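Local coordinates for Mannose/sialic acid-binding lectin (Polygonatum cyrtonema, PDB 3A0C), which probably binds carbohydrates, mannose in particular, through its bulb-type lectin domain of beta-prism II fold, and is an anti-HIV lectin, at residues L10-R23 against M26-G38. Sequence-based numbering, arbitrary orientation.
Unlike the reference sequence in segment 26-38: Gln27 (reference Pro).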
loop_
_atom_site.group_PDB
_atom_site.type_symbol
_atom_site.label_atom_id
_atom_site.label_comp_id
_atom_site.label_asym_id
_atom_site.label_seq_id
_atom_site.Cartn_x
_atom_site.Cartn_y
_atom_site.Cartn_z
ATOM N N LEU A 10 -12.276 -5.429 4.796
ATOM C CA LEU A 10 -11.972 -6.799 4.399
ATOM C C LEU A 10 -13.038 -7.665 5.089
ATOM O O LEU A 10 -12.907 -8.002 6.265
ATOM C CB LEU A 10 -10.595 -7.221 4.903
ATOM C CG LEU A 10 -9.362 -6.888 4.092
ATOM C CD1 LEU A 10 -8.181 -7.601 4.741
ATOM C CD2 LEU A 10 -9.522 -7.372 2.665
ATOM N N PHE A 11 -14.098 -8.003 4.372
ATOM C CA PHE A 11 -15.153 -8.805 4.957
ATOM C C PHE A 11 -14.712 -10.240 5.203
ATOM O O PHE A 11 -13.586 -10.625 4.852
ATOM C CB PHE A 11 -16.388 -8.749 4.070
ATOM C CG PHE A 11 -16.920 -7.356 3.878
ATOM C CD1 PHE A 11 -16.480 -6.563 2.820
ATOM C CD2 PHE A 11 -17.820 -6.814 4.793
ATOM C CE1 PHE A 11 -16.930 -5.247 2.679
ATOM C CE2 PHE A 11 -18.276 -5.503 4.666
ATOM C CZ PHE A 11 -17.833 -4.718 3.609
ATOM N N THR A 12 -15.591 -11.023 5.826
ATOM C CA THR A 12 -15.280 -12.410 6.150
ATOM C C THR A 12 -14.769 -13.168 4.938
ATOM O O THR A 12 -15.344 -13.097 3.865
ATOM C CB THR A 12 -16.516 -13.141 6.733
ATOM O OG1 THR A 12 -16.916 -12.495 7.946
ATOM C CG2 THR A 12 -16.185 -14.589 7.038
ATOM N N GLY A 13 -13.672 -13.883 5.117
ATOM C CA GLY A 13 -13.113 -14.648 4.023
ATOM C C GLY A 13 -12.172 -13.876 3.128
ATOM O O GLY A 13 -11.371 -14.495 2.427
ATOM N N HIS A 14 -12.239 -12.546 3.140
ATOM C CA HIS A 14 -11.362 -11.747 2.274
ATOM C C HIS A 14 -9.923 -11.640 2.786
ATOM O O HIS A 14 -9.670 -11.767 3.985
ATOM C CB HIS A 14 -11.928 -10.339 2.071
ATOM C CG HIS A 14 -13.239 -10.312 1.356
ATOM N ND1 HIS A 14 -13.776 -9.153 0.841
ATOM C CD2 HIS A 14 -14.153 -11.284 1.131
ATOM C CE1 HIS A 14 -14.968 -9.412 0.337
ATOM N NE2 HIS A 14 -15.221 -10.698 0.502
ATOM N N SER A 15 -8.987 -11.386 1.877
ATOM C CA SER A 15 -7.588 -11.298 2.263
ATOM C C SER A 15 -6.737 -10.501 1.291
ATOM O O SER A 15 -7.151 -10.235 0.158
ATOM C CB SER A 15 -7.001 -12.696 2.353
ATOM O OG SER A 15 -7.019 -13.300 1.080
ATOM N N LEU A 16 -5.550 -10.118 1.750
ATOM C CA LEU A 16 -4.580 -9.388 0.927
ATOM C C LEU A 16 -3.488 -10.422 0.714
ATOM O O LEU A 16 -3.290 -11.294 1.560
ATOM C CB LEU A 16 -3.995 -8.190 1.678
ATOM C CG LEU A 16 -4.947 -7.156 2.281
ATOM C CD1 LEU A 16 -4.113 -6.037 2.874
ATOM C CD2 LEU A 16 -5.890 -6.615 1.234
ATOM N N GLU A 17 -2.778 -10.349 -0.399
ATOM C CA GLU A 17 -1.743 -11.332 -0.638
ATOM C C GLU A 17 -0.594 -10.686 -1.359
ATOM O O GLU A 17 -0.804 -9.838 -2.224
ATOM C CB GLU A 17 -2.293 -12.461 -1.496
ATOM C CG GLU A 17 -3.661 -12.931 -1.066
ATOM C CD GLU A 17 -4.520 -13.346 -2.244
ATOM O OE1 GLU A 17 -4.034 -14.146 -3.072
ATOM O OE2 GLU A 17 -5.679 -12.875 -2.335
ATOM N N VAL A 18 0.618 -11.094 -1.006
ATOM C CA VAL A 18 1.820 -10.557 -1.631
ATOM C C VAL A 18 2.889 -11.647 -1.590
ATOM O O VAL A 18 2.841 -12.536 -0.742
ATOM C CB VAL A 18 2.326 -9.265 -0.891
ATOM C CG1 VAL A 18 2.966 -9.633 0.428
ATOM C CG2 VAL A 18 3.299 -8.493 -1.770
ATOM N N GLY A 19 3.837 -11.581 -2.522
ATOM C CA GLY A 19 4.905 -12.561 -2.565
ATOM C C GLY A 19 5.903 -12.336 -1.443
ATOM O O GLY A 19 5.986 -11.227 -0.895
ATOM N N PRO A 20 6.707 -13.358 -1.094
ATOM C CA PRO A 20 6.740 -14.700 -1.685
ATOM C C PRO A 20 5.559 -15.647 -1.420
ATOM O O PRO A 20 5.127 -16.359 -2.332
ATOM C CB PRO A 20 8.059 -15.260 -1.164
ATOM C CG PRO A 20 8.209 -14.589 0.165
ATOM C CD PRO A 20 7.836 -13.174 -0.164
ATOM N N SER A 21 5.033 -15.666 -0.192
ATOM C CA SER A 21 3.919 -16.559 0.151
ATOM C C SER A 21 3.108 -16.031 1.339
ATOM O O SER A 21 2.820 -16.765 2.293
ATOM C CB SER A 21 4.472 -17.946 0.474
ATOM O OG SER A 21 5.528 -17.850 1.419
ATOM N N TYR A 22 2.724 -14.761 1.256
ATOM C CA TYR A 22 1.988 -14.098 2.327
ATOM C C TYR A 22 0.508 -13.839 2.028
ATOM O O TYR A 22 0.147 -13.423 0.929
ATOM C CB TYR A 22 2.700 -12.779 2.670
ATOM C CG TYR A 22 4.190 -12.940 2.922
ATOM C CD1 TYR A 22 5.071 -11.879 2.705
ATOM C CD2 TYR A 22 4.717 -14.152 3.368
ATOM C CE1 TYR A 22 6.438 -12.020 2.918
ATOM C CE2 TYR A 22 6.080 -14.303 3.598
ATOM C CZ TYR A 22 6.932 -13.233 3.367
ATOM O OH TYR A 22 8.279 -13.373 3.597
ATOM N N ARG A 23 -0.331 -14.091 3.033
ATOM C CA ARG A 23 -1.773 -13.884 2.936
ATOM C C ARG A 23 -2.325 -13.384 4.272
ATOM O O ARG A 23 -2.211 -14.050 5.294
ATOM C CB ARG A 23 -2.502 -15.183 2.587
ATOM C CG ARG A 23 -1.685 -16.196 1.826
ATOM C CD ARG A 23 -1.764 -17.558 2.525
ATOM N NE ARG A 23 -1.479 -18.672 1.618
ATOM C CZ ARG A 23 -1.581 -19.953 1.953
ATOM N NH1 ARG A 23 -1.952 -20.291 3.181
ATOM N NH2 ARG A 23 -1.334 -20.893 1.055
ATOM N N MET A 26 -9.149 -12.215 6.804
ATOM C CA MET A 26 -10.172 -11.914 7.799
ATOM C C MET A 26 -11.028 -13.175 7.801
ATOM O O MET A 26 -11.957 -13.305 7.014
ATOM C CB MET A 26 -10.999 -10.704 7.364
ATOM C CG MET A 26 -12.160 -10.355 8.284
ATOM S SD MET A 26 -11.691 -9.868 9.959
ATOM C CE MET A 26 -11.950 -11.427 10.855
ATOM N N GLN A 27 -10.696 -14.103 8.689
ATOM C CA GLN A 27 -11.388 -15.382 8.771
ATOM C C GLN A 27 -12.816 -15.330 9.270
ATOM O O GLN A 27 -13.265 -14.331 9.827
ATOM C CB GLN A 27 -10.584 -16.327 9.647
ATOM C CG GLN A 27 -9.236 -16.672 9.044
ATOM C CD GLN A 27 -8.335 -17.392 10.009
ATOM O OE1 GLN A 27 -7.246 -17.825 9.648
ATOM N NE2 GLN A 27 -8.776 -17.511 11.258
ATOM N N GLY A 28 -13.526 -16.430 9.062
ATOM C CA GLY A 28 -14.911 -16.515 9.488
ATOM C C GLY A 28 -15.107 -16.622 10.989
ATOM O O GLY A 28 -16.210 -16.402 11.486
ATOM N N ASP A 29 -14.044 -16.960 11.712
ATOM C CA ASP A 29 -14.111 -17.087 13.166
ATOM C C ASP A 29 -13.744 -15.765 13.847
ATOM O O ASP A 29 -13.609 -15.701 15.074
ATOM C CB ASP A 29 -13.180 -18.214 13.639
ATOM C CG ASP A 29 -11.711 -17.916 13.408
ATOM O OD1 ASP A 29 -11.389 -16.967 12.657
ATOM O OD2 ASP A 29 -10.882 -18.652 13.982
ATOM N N CYS A 30 -13.603 -14.722 13.024
ATOM C CA CYS A 30 -13.268 -13.363 13.454
ATOM C C CYS A 30 -11.817 -13.169 13.793
ATOM O O CYS A 30 -11.425 -12.127 14.305
ATOM C CB CYS A 30 -14.114 -12.943 14.649
ATOM S SG CYS A 30 -15.815 -12.534 14.180
ATOM N N ASN A 31 -11.012 -14.175 13.512
ATOM C CA ASN A 31 -9.604 -14.072 13.808
ATOM C C ASN A 31 -8.909 -13.468 12.608
ATOM O O ASN A 31 -9.001 -13.994 11.506
ATOM C CB ASN A 31 -9.038 -15.454 14.132
ATOM C CG ASN A 31 -7.688 -15.385 14.820
ATOM O OD1 ASN A 31 -7.353 -14.392 15.476
ATOM N ND2 ASN A 31 -6.908 -16.444 14.684
ATOM N N PHE A 32 -8.233 -12.344 12.817
ATOM C CA PHE A 32 -7.510 -11.687 11.734
ATOM C C PHE A 32 -6.068 -12.168 11.831
ATOM O O PHE A 32 -5.319 -11.753 12.722
ATOM C CB PHE A 32 -7.594 -10.165 11.886
ATOM C CG PHE A 32 -6.991 -9.414 10.742
ATOM C CD1 PHE A 32 -7.367 -9.703 9.437
ATOM C CD2 PHE A 32 -6.047 -8.415 10.967
ATOM C CE1 PHE A 32 -6.815 -9.014 8.368
ATOM C CE2 PHE A 32 -5.483 -7.712 9.896
ATOM C CZ PHE A 32 -5.869 -8.015 8.597
ATOM N N VAL A 33 -5.680 -13.048 10.909
ATOM C CA VAL A 33 -4.346 -13.629 10.930
ATOM C C VAL A 33 -3.511 -13.552 9.644
ATOM O O VAL A 33 -4.030 -13.580 8.524
ATOM C CB VAL A 33 -4.442 -15.110 11.423
ATOM C CG1 VAL A 33 -5.798 -15.683 11.085
ATOM C CG2 VAL A 33 -3.353 -15.950 10.804
ATOM N N LEU A 34 -2.200 -13.452 9.834
ATOM C CA LEU A 34 -1.239 -13.375 8.737
ATOM C C LEU A 34 -0.612 -14.744 8.514
ATOM O O LEU A 34 -0.032 -15.309 9.432
ATOM C CB LEU A 34 -0.142 -12.359 9.080
ATOM C CG LEU A 34 1.066 -12.258 8.155
ATOM C CD1 LEU A 34 0.634 -11.961 6.733
ATOM C CD2 LEU A 34 1.967 -11.161 8.666
ATOM N N TYR A 35 -0.731 -15.279 7.301
ATOM C CA TYR A 35 -0.160 -16.582 6.987
ATOM C C TYR A 35 1.084 -16.503 6.129
ATOM O O TYR A 35 1.170 -15.681 5.219
ATOM C CB TYR A 35 -1.180 -17.450 6.267
ATOM C CG TYR A 35 -2.252 -17.965 7.186
ATOM C CD1 TYR A 35 -1.996 -19.013 8.062
ATOM C CD2 TYR A 35 -3.515 -17.385 7.205
ATOM C CE1 TYR A 35 -2.975 -19.477 8.946
ATOM C CE2 TYR A 35 -4.504 -17.836 8.080
ATOM C CZ TYR A 35 -4.221 -18.884 8.952
ATOM O OH TYR A 35 -5.159 -19.315 9.857
ATOM N N ASP A 36 2.047 -17.369 6.429
ATOM C CA ASP A 36 3.294 -17.443 5.678
ATOM C C ASP A 36 3.409 -18.895 5.244
ATOM O O ASP A 36 3.799 -19.749 6.032
ATOM C CB ASP A 36 4.488 -17.078 6.562
ATOM C CG ASP A 36 5.803 -17.060 5.792
ATOM O OD1 ASP A 36 5.849 -17.619 4.670
ATOM O OD2 ASP A 36 6.790 -16.500 6.315
ATOM N N SER A 37 3.053 -19.165 3.993
ATOM C CA SER A 37 3.081 -20.524 3.445
ATOM C C SER A 37 2.242 -21.516 4.253
ATOM O O SER A 37 2.609 -22.688 4.373
ATOM C CB SER A 37 4.516 -21.044 3.363
ATOM O OG SER A 37 5.246 -20.376 2.354
ATOM N N GLY A 38 1.129 -21.054 4.814
ATOM C CA GLY A 38 0.293 -21.945 5.590
ATOM C C GLY A 38 0.573 -21.880 7.069
ATOM O O GLY A 38 -0.133 -22.482 7.858
#
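Arg23 and Tyr35 face each other as an antiparallel hydrogen-bonded pair: Tyr35 N donates to Arg23 O at 2.8 Å and Arg23 N returns a bond to Tyr35 O. On their sheet face, Arg23 CD lies 3.8 Å from Tyr35 CB, and the bent arginine chain brings one guanidinium face over Gly38 N. Tyr22 and Asp36 occupy the other face, side by side and pointing the same way. Asp36 CG is anti to the backbone N (chi1 -176°), which brings Asp36 OD1 to the edge of the Tyr22 ring, 3.5 Å from Tyr22 CE2; Asp36 OD2 forms a salt bridge with Arg93. Ser21 OG and Ser37 OG share a 2.7 Å hydrogen bond beyond this pair. Strands 22-26 and 32-36 are the inner strands of a four-stranded antiparallel sheet of the beta-prism II fold. Toward the other end, the turn from Phe11 to His14 docks on Met26, whose N donates almost straight (176°) to His14 O and whose O accepts from Gly13 N. Leu10 CD1 meets Phe32 CE1 at 4.1 Å, the side chains crossing at about a right angle, and both touch Leu55 of another sheet. Farther out, Tyr35 OH donates to Gln27 OE1; Gln27 NE2 and Asn31 N grip Asp29 OD1 from opposite carboxylate faces.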